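Local coordinates for ZYG-9 (Caenorhabditis elegans, PDB 2OF3), which organizes microtubules and spindle poles during mitosis and meiosis in one-cell embryos, as a TOG-domain protein of the XMAP215 family, at residues 53-58 / 89-94; 214-219 / 225-230. All coordinates share one frame; numbering follows the deposited sequence.

Interaction 1. Residues 53-58 / 89-94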
ATOM      1  N   SER A  53     -23.495  -2.213 -12.720  1.00 29.77           N
ATOM      2  CA  SER A  53     -24.077  -0.860 -12.905  1.00 31.76           C
ATOM      3  C   SER A  53     -23.707   0.082 -11.812  1.00 31.15           C
ATOM      4  O   SER A  53     -23.537   1.259 -12.078  1.00 32.43           O
ATOM      5  CB  SER A  53     -25.610  -0.896 -13.002  1.00 32.05           C
ATOM      6  OG  SER A  53     -25.976  -1.919 -13.907  1.00 35.10           O
ATOM      7  N   GLN A  54     -23.575  -0.411 -10.575  1.00 32.05           N
ATOM      8  CA  GLN A  54     -23.186   0.480  -9.463  1.00 32.18           C
ATOM      9  C   GLN A  54     -21.696   0.802  -9.510  1.00 31.59           C
ATOM     10  O   GLN A  54     -21.284   1.958  -9.330  1.00 32.05           O
ATOM     11  CB  GLN A  54     -23.541  -0.146  -8.095  1.00 32.22           C
ATOM     12  CG  GLN A  54     -25.059  -0.333  -7.832  1.00 32.98           C
ATOM     13  CD  GLN A  54     -25.358  -1.290  -6.667  1.00 33.72           C
ATOM     14  OE1 GLN A  54     -24.563  -2.189  -6.333  1.00 35.96           O
ATOM     15  NE2 GLN A  54     -26.526  -1.124  -6.071  1.00 36.84           N
ATOM     16  N   LEU A  55     -20.898  -0.245  -9.734  1.00 30.03           N
ATOM     17  CA  LEU A  55     -19.437  -0.139  -9.779  1.00 30.09           C
ATOM     18  C   LEU A  55     -18.997   0.877 -10.804  1.00 30.52           C
ATOM     19  O   LEU A  55     -18.085   1.638 -10.558  1.00 30.06           O
ATOM     20  CB  LEU A  55     -18.798  -1.521 -10.075  1.00 28.48           C
ATOM     21  CG  LEU A  55     -18.710  -2.546  -8.918  1.00 28.50           C
ATOM     22  CD1 LEU A  55     -18.090  -3.843  -9.397  1.00 23.48           C
ATOM     23  CD2 LEU A  55     -17.922  -1.999  -7.779  1.00 25.73           C
ATOM     24  N   PHE A  56     -19.624   0.926 -11.956  1.00 32.02           N
ATOM     25  CA  PHE A  56     -19.193   1.858 -12.972  1.00 34.59           C
ATOM     26  C   PHE A  56     -20.132   3.023 -13.317  1.00 38.63           C
ATOM     27  O   PHE A  56     -20.032   3.617 -14.359  1.00 37.89           O
ATOM     28  CB  PHE A  56     -18.699   1.126 -14.211  1.00 33.46           C
ATOM     29  CG  PHE A  56     -17.581   0.173 -13.933  1.00 31.42           C
ATOM     30  CD1 PHE A  56     -17.833  -1.103 -13.553  1.00 28.27           C
ATOM     31  CD2 PHE A  56     -16.285   0.566 -14.018  1.00 30.03           C
ATOM     32  CE1 PHE A  56     -16.825  -1.943 -13.281  1.00 28.04           C
ATOM     33  CE2 PHE A  56     -15.296  -0.300 -13.727  1.00 28.26           C
ATOM     34  CZ  PHE A  56     -15.580  -1.545 -13.379  1.00 25.76           C
ATOM     35  N   HIS A  57     -21.045   3.332 -12.421  1.00 42.97           N
ATOM     36  CA  HIS A  57     -21.626   4.656 -12.330  1.00 47.53           C
ATOM     37  C   HIS A  57     -20.632   5.731 -12.106  1.00 49.71           C
ATOM     38  O   HIS A  57     -19.539   5.499 -11.681  1.00 52.39           O
ATOM     39  CB  HIS A  57     -22.598   4.712 -11.195  1.00 48.02           C
ATOM     40  CG  HIS A  57     -24.011   4.897 -11.616  1.00 50.87           C
ATOM     41  ND1 HIS A  57     -24.562   6.137 -11.816  1.00 51.50           N
ATOM     42  CD2 HIS A  57     -24.999   4.005 -11.829  1.00 52.94           C
ATOM     43  CE1 HIS A  57     -25.821   5.998 -12.163  1.00 53.43           C
ATOM     44  NE2 HIS A  57     -26.111   4.714 -12.180  1.00 54.24           N
ATOM     45  N   LYS A  58     -21.059   6.933 -12.385  1.00 51.91           N
ATOM     46  CA  LYS A  58     -20.429   8.172 -11.970  1.00 53.68           C
ATOM     47  C   LYS A  58     -20.632   8.478 -10.495  1.00 54.31           C
ATOM     48  O   LYS A  58     -19.804   9.105  -9.864  1.00 55.15           O
ATOM     49  CB  LYS A  58     -21.090   9.286 -12.754  1.00 54.04           C
ATOM     50  CG  LYS A  58     -22.560   9.208 -12.654  1.00 53.82           C
ATOM     51  CD  LYS A  58     -23.082   7.833 -12.991  1.00 54.85           C
ATOM     52  CE  LYS A  58     -22.686   7.370 -14.375  1.00 52.33           C
ATOM     53  NZ  LYS A  58     -23.187   8.225 -15.452  1.00 53.76           N
ATOM     54  N   LEU A  89      -9.494  -4.778  -5.608  1.00 18.58           N
ATOM     55  CA  LEU A  89      -8.479  -3.833  -5.183  1.00 19.02           C
ATOM     56  C   LEU A  89      -8.171  -2.832  -6.281  1.00 18.69           C
ATOM     57  O   LEU A  89      -7.997  -1.643  -5.987  1.00 18.59           O
ATOM     58  CB  LEU A  89      -7.215  -4.556  -4.655  1.00 20.22           C
ATOM     59  CG  LEU A  89      -7.459  -5.367  -3.354  1.00 20.29           C
ATOM     60  CD1 LEU A  89      -6.208  -6.218  -3.110  1.00 17.63           C
ATOM     61  CD2 LEU A  89      -7.709  -4.463  -2.133  1.00 18.72           C
ATOM     62  N   LYS A  90      -8.183  -3.245  -7.539  1.00 18.34           N
ATOM     63  CA  LYS A  90      -8.000  -2.280  -8.651  1.00 18.27           C
ATOM     64  C   LYS A  90      -9.121  -1.209  -8.724  1.00 18.90           C
ATOM     65  O   LYS A  90      -8.867   0.005  -8.936  1.00 18.55           O
ATOM     66  CB  LYS A  90      -7.889  -3.020  -9.980  1.00 16.96           C
ATOM     67  CG  LYS A  90      -6.533  -3.715 -10.186  1.00 17.12           C
ATOM     68  CD  LYS A  90      -6.575  -4.505 -11.484  1.00 21.45           C
ATOM     69  CE  LYS A  90      -5.205  -4.863 -11.945  1.00 20.89           C
ATOM     70  NZ  LYS A  90      -4.586  -5.837 -10.966  1.00 27.82           N
ATOM     71  N   TRP A  91     -10.366  -1.659  -8.605  1.00 20.59           N
ATOM     72  CA  TRP A  91     -11.502  -0.743  -8.522  1.00 21.59           C
ATOM     73  C   TRP A  91     -11.339   0.250  -7.361  1.00 20.83           C
ATOM     74  O   TRP A  91     -11.612   1.424  -7.530  1.00 20.75           O
ATOM     75  CB  TRP A  91     -12.796  -1.551  -8.388  1.00 22.27           C
ATOM     76  CG  TRP A  91     -14.011  -0.657  -8.403  1.00 25.45           C
ATOM     77  CD1 TRP A  91     -14.699  -0.216  -9.511  1.00 22.00           C
ATOM     78  CD2 TRP A  91     -14.655  -0.049  -7.240  1.00 26.73           C
ATOM     79  NE1 TRP A  91     -15.737   0.604  -9.104  1.00 23.61           N
ATOM     80  CE2 TRP A  91     -15.743   0.726  -7.729  1.00 25.93           C
ATOM     81  CE3 TRP A  91     -14.412  -0.098  -5.837  1.00 25.60           C
ATOM     82  CZ2 TRP A  91     -16.621   1.465  -6.854  1.00 25.47           C
ATOM     83  CZ3 TRP A  91     -15.282   0.622  -4.959  1.00 25.79           C
ATOM     84  CH2 TRP A  91     -16.375   1.401  -5.491  1.00 25.40           C
ATOM     85  N   CYS A  92     -10.902  -0.209  -6.190  1.00 20.09           N
ATOM     86  CA  CYS A  92     -10.592   0.655  -5.059  1.00 21.03           C
ATOM     87  C   CYS A  92      -9.496   1.675  -5.402  1.00 21.57           C
ATOM     88  O   CYS A  92      -9.616   2.828  -4.982  1.00 20.80           O
ATOM     89  CB  CYS A  92     -10.172  -0.179  -3.828  1.00 20.33           C
ATOM     90  SG  CYS A  92     -11.550  -1.193  -3.087  1.00 23.04           S
ATOM     91  N   THR A  93      -8.463   1.313  -6.190  1.00 20.96           N
ATOM     92  CA  THR A  93      -7.456   2.307  -6.541  1.00 21.22           C
ATOM     93  C   THR A  93      -8.040   3.464  -7.350  1.00 22.15           C
ATOM     94  O   THR A  93      -7.536   4.584  -7.253  1.00 23.28           O
ATOM     95  CB  THR A  93      -6.206   1.731  -7.318  1.00 21.13           C
ATOM     96  OG1 THR A  93      -6.645   1.250  -8.595  1.00 23.29           O
ATOM     97  CG2 THR A  93      -5.543   0.593  -6.562  1.00 18.39           C
ATOM     98  N   LEU A  94      -9.072   3.199  -8.169  1.00 22.65           N
ATOM     99  CA  LEU A  94      -9.751   4.243  -8.951  1.00 23.11           C
ATOM    100  C   LEU A  94     -10.399   5.265  -8.011  1.00 23.99           C
ATOM    101  O   LEU A  94     -10.340   6.491  -8.262  1.00 22.85           O
ATOM    102  CB  LEU A  94     -10.802   3.615  -9.868  1.00 23.16           C
ATOM    103  CG  LEU A  94     -10.373   2.632 -10.962  1.00 21.45           C
ATOM    104  CD1 LEU A  94     -11.581   2.267 -11.766  1.00 23.00           C
ATOM    105  CD2 LEU A  94      -9.317   3.242 -11.842  1.00 23.71           C
TER
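The CA atoms of Leu55, the last residue of helix 49-55, and Trp91 on helix 85-95 are the closest pair across the contact, 8.1 Å apart, a spacing wide enough for the indole to fill. Trp91 sends its ring across from helix 85-95 with CG anti to the backbone N (chi1 -176°), and the pyrrole edge leads. Its NE1 donates to Leu55 O over 2.9 Å in a fairly straight bond, 162° at the hydrogen. The oxygen lies close to the indole plane, while NE1 itself sits well out of the carbonyl plane. Phe56 is already out of helical conformation, and the bond gives a carbonyl at the C-terminal end of helix 49-55 a side-chain donor. The two helices belong to the all-helical TOG domain, and Leu43 of helix 33-44 packs against both Leu55 and Phe56. Over one face of the indole, the CD2 methyl of Leu55 makes a CH-pi contact, 3.7 Å from the centroid of the five-membered ring. Phe56 adds an edge-to-face pair: the Trp91 edge is turned to the phenyl face, with planes at 82° and CZ of Phe56 4.2 Å from CD1 of Trp91. A leucine in place of Trp91 would probably leave Leu55 O without this donor and open a gap beside the Leu55 methyl. His63 meets the indole in a further edge-to-face pair.

Interaction 2. Residues 214-219 / 225-230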
ATOM      1  N   PRO A 214      19.313  11.346   3.109  1.00 27.49           N
ATOM      2  CA  PRO A 214      19.048  12.728   2.704  1.00 26.95           C
ATOM      3  C   PRO A 214      17.801  13.366   3.350  1.00 27.07           C
ATOM      4  O   PRO A 214      17.688  14.604   3.353  1.00 25.53           O
ATOM      5  CB  PRO A 214      18.814  12.618   1.192  1.00 27.82           C
ATOM      6  CG  PRO A 214      19.617  11.424   0.792  1.00 27.81           C
ATOM      7  CD  PRO A 214      19.442  10.464   1.929  1.00 28.12           C
ATOM      8  N   PHE A 215      16.869  12.540   3.850  1.00 25.48           N
ATOM      9  CA  PHE A 215      15.606  13.079   4.359  1.00 24.12           C
ATOM     10  C   PHE A 215      15.741  13.628   5.773  1.00 24.05           C
ATOM     11  O   PHE A 215      14.794  14.230   6.287  1.00 24.09           O
ATOM     12  CB  PHE A 215      14.446  12.064   4.191  1.00 23.62           C
ATOM     13  CG  PHE A 215      14.061  11.843   2.734  1.00 24.54           C
ATOM     14  CD1 PHE A 215      13.221  12.748   2.077  1.00 20.74           C
ATOM     15  CD2 PHE A 215      14.633  10.749   1.987  1.00 26.05           C
ATOM     16  CE1 PHE A 215      12.875  12.563   0.714  1.00 25.29           C
ATOM     17  CE2 PHE A 215      14.330  10.549   0.631  1.00 23.50           C
ATOM     18  CZ  PHE A 215      13.436  11.463  -0.022  1.00 25.97           C
ATOM     19  N   VAL A 216      16.919  13.461   6.389  1.00 22.87           N
ATOM     20  CA  VAL A 216      17.227  14.128   7.630  1.00 24.26           C
ATOM     21  C   VAL A 216      17.210  15.637   7.395  1.00 24.80           C
ATOM     22  O   VAL A 216      16.948  16.387   8.332  1.00 26.56           O
ATOM     23  CB  VAL A 216      18.571  13.604   8.291  1.00 23.87           C
ATOM     24  CG1 VAL A 216      18.901  14.354   9.616  1.00 24.32           C
ATOM     25  CG2 VAL A 216      18.471  12.076   8.590  1.00 22.19           C
ATOM     26  N   GLY A 217      17.421  16.071   6.148  1.00 25.23           N
ATOM     27  CA  GLY A 217      17.393  17.481   5.727  1.00 24.77           C
ATOM     28  C   GLY A 217      16.114  17.943   5.053  1.00 25.12           C
ATOM     29  O   GLY A 217      16.083  19.030   4.439  1.00 25.16           O
ATOM     30  N   ASP A 218      15.050  17.150   5.130  1.00 23.87           N
ATOM     31  CA  ASP A 218      13.780  17.504   4.524  1.00 23.89           C
ATOM     32  C   ASP A 218      13.232  18.766   5.185  1.00 24.75           C
ATOM     33  O   ASP A 218      13.488  19.016   6.374  1.00 25.44           O
ATOM     34  CB  ASP A 218      12.795  16.338   4.725  1.00 23.26           C
ATOM     35  CG  ASP A 218      11.599  16.377   3.776  1.00 25.53           C
ATOM     36  OD1 ASP A 218      11.628  15.702   2.705  1.00 25.36           O
ATOM     37  OD2 ASP A 218      10.566  17.042   4.078  1.00 22.53           O
ATOM     38  N   LYS A 219      12.481  19.555   4.407  1.00 25.39           N
ATOM     39  CA  LYS A 219      11.791  20.800   4.817  1.00 27.02           C
ATOM     40  C   LYS A 219      10.772  20.554   5.934  1.00 24.84           C
ATOM     41  O   LYS A 219      10.479  21.429   6.752  1.00 23.43           O
ATOM     42  CB  LYS A 219      11.076  21.310   3.554  1.00 27.40           C
ATOM     43  CG  LYS A 219      10.184  22.503   3.688  1.00 35.84           C
ATOM     44  CD  LYS A 219       9.017  22.562   2.566  1.00 34.93           C
ATOM     45  CE  LYS A 219       9.532  22.953   1.123  1.00 45.32           C
ATOM     46  NZ  LYS A 219       8.542  23.794   0.261  1.00 44.47           N
ATOM     47  N   ASN A 225      12.130  13.883  11.392  1.00 21.79           N
ATOM     48  CA  ASN A 225      12.126  13.083  12.612  1.00 21.61           C
ATOM     49  C   ASN A 225      12.060  11.567  12.334  1.00 21.43           C
ATOM     50  O   ASN A 225      12.728  10.782  12.967  1.00 20.80           O
ATOM     51  CB  ASN A 225      10.934  13.471  13.470  1.00 21.65           C
ATOM     52  CG  ASN A 225      11.176  13.181  14.922  1.00 23.28           C
ATOM     53  OD1 ASN A 225      10.458  12.401  15.545  1.00 26.58           O
ATOM     54  ND2 ASN A 225      12.276  13.724  15.441  1.00 22.82           N
ATOM     55  N   ALA A 226      11.247  11.172  11.361  1.00 22.71           N
ATOM     56  CA  ALA A 226      11.091   9.746  10.983  1.00 22.32           C
ATOM     57  C   ALA A 226      12.386   9.270  10.292  1.00 21.73           C
ATOM     58  O   ALA A 226      12.809   8.121  10.528  1.00 20.96           O
ATOM     59  CB  ALA A 226       9.867   9.586  10.039  1.00 22.69           C
ATOM     60  N   ALA A 227      13.021  10.139   9.482  1.00 20.49           N
ATOM     61  CA  ALA A 227      14.269   9.755   8.792  1.00 21.90           C
ATOM     62  C   ALA A 227      15.357   9.527   9.805  1.00 22.97           C
ATOM     63  O   ALA A 227      16.084   8.516   9.708  1.00 24.04           O
ATOM     64  CB  ALA A 227      14.742  10.808   7.749  1.00 21.16           C
ATOM     65  N   ILE A 228      15.464  10.440  10.786  1.00 22.69           N
ATOM     66  CA  ILE A 228      16.386  10.277  11.902  1.00 22.29           C
ATOM     67  C   ILE A 228      16.077   8.964  12.588  1.00 22.57           C
ATOM     68  O   ILE A 228      17.008   8.184  12.826  1.00 22.12           O
ATOM     69  CB  ILE A 228      16.279  11.455  12.923  1.00 22.70           C
ATOM     70  CG1 ILE A 228      16.877  12.714  12.325  1.00 21.90           C
ATOM     71  CG2 ILE A 228      16.951  11.088  14.273  1.00 24.35           C
ATOM     72  CD1 ILE A 228      16.455  13.993  13.061  1.00 23.79           C
ATOM     73  N   ASN A 229      14.807   8.694  12.910  1.00 21.02           N
ATOM     74  CA  ASN A 229      14.513   7.449  13.617  1.00 21.11           C
ATOM     75  C   ASN A 229      14.734   6.133  12.847  1.00 21.18           C
ATOM     76  O   ASN A 229      15.037   5.117  13.452  1.00 21.74           O
ATOM     77  CB  ASN A 229      13.112   7.497  14.252  1.00 21.06           C
ATOM     78  CG  ASN A 229      13.027   8.427  15.441  1.00 22.48           C
ATOM     79  OD1 ASN A 229      11.949   8.891  15.804  1.00 27.33           O
ATOM     80  ND2 ASN A 229      14.123   8.686  16.055  1.00 19.07           N
ATOM     81  N   VAL A 230      14.630   6.161  11.534  1.00 21.90           N
ATOM     82  CA  VAL A 230      15.057   5.032  10.704  1.00 22.77           C
ATOM     83  C   VAL A 230      16.572   4.755  10.888  1.00 22.88           C
ATOM     84  O   VAL A 230      16.980   3.604  11.127  1.00 23.60           O
ATOM     85  CB  VAL A 230      14.680   5.253   9.154  1.00 22.70           C
ATOM     86  CG1 VAL A 230      15.395   4.213   8.229  1.00 22.06           C
ATOM     87  CG2 VAL A 230      13.118   5.221   8.883  1.00 21.34           C
TER
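Ala227 and Ile228 of helix 221-238 meet Phe215 and Val216 in the 3-10 turn ahead of that helix, through apolar contacts with no hydrogen bond between the segments. The backbones run close, with the CA atoms of Val216 and Ala227 only 5.4 Å apart, consistent with the small side chain of Ala227. Its methyl presses on main chain as much as on side chains: CB of Ala227 lies 3.6 Å from C of Phe215, 3.7 Å from N of Val216 and 3.8 Å from CB of Phe215. The Phe215 ring itself leads away from helix 221-238.

Between the branched side chains, both methyls of Val216 are engaged. CG1, set anti to the backbone N (chi1 179°), reaches CG1 of Ile228 at 3.8 Å, while CG2 rests 4.0 Å from CB of Ala227. Val216 and Ile228 cross at about a right angle, and Ile228 CG1 lies near both Val216 methyls.

Backbone bonds shape the turn from within: Gly217 N donates to Pro214 O, and Asp218 N to Phe215 O at 3.2 Å. The Asp218 carboxylate then accepts from Asp220 N through OD2, the same oxygen that forms a salt bridge with Arg184.

The contact packs a helix against the 3-10 turn that precedes it, within the helical array of the TOG domain: Val216 and Ile228 both pack against Val257 of helix 251-264, Phe215 touches Arg184 of helix 181-198, and Ala227 meets Val212 of helix 208-212.

In the fold
From the N terminus the chain runs through helices 10-19 and 33-44 before reaching helix 49-55. Interaction 1 closes a loop of 30 intervening residues, nearly all helical, that takes in helices 60-76 and 78-83 before returning on helix 85-95. Well after that loop has closed, interaction 2 makes a much shorter one: just five residues separate the turn at 214-219 from 225-230 on helix 221-238. The loops follow in series, neither nesting nor crossing. Their centres are 37 Å apart, on opposite sides of the chain's centre, with nearest atoms about 23 Å apart. Interaction 1 thus joins separate helices near one end of the elongated TOG domain, whereas interaction 2 folds a turn back onto its own following helix near the other.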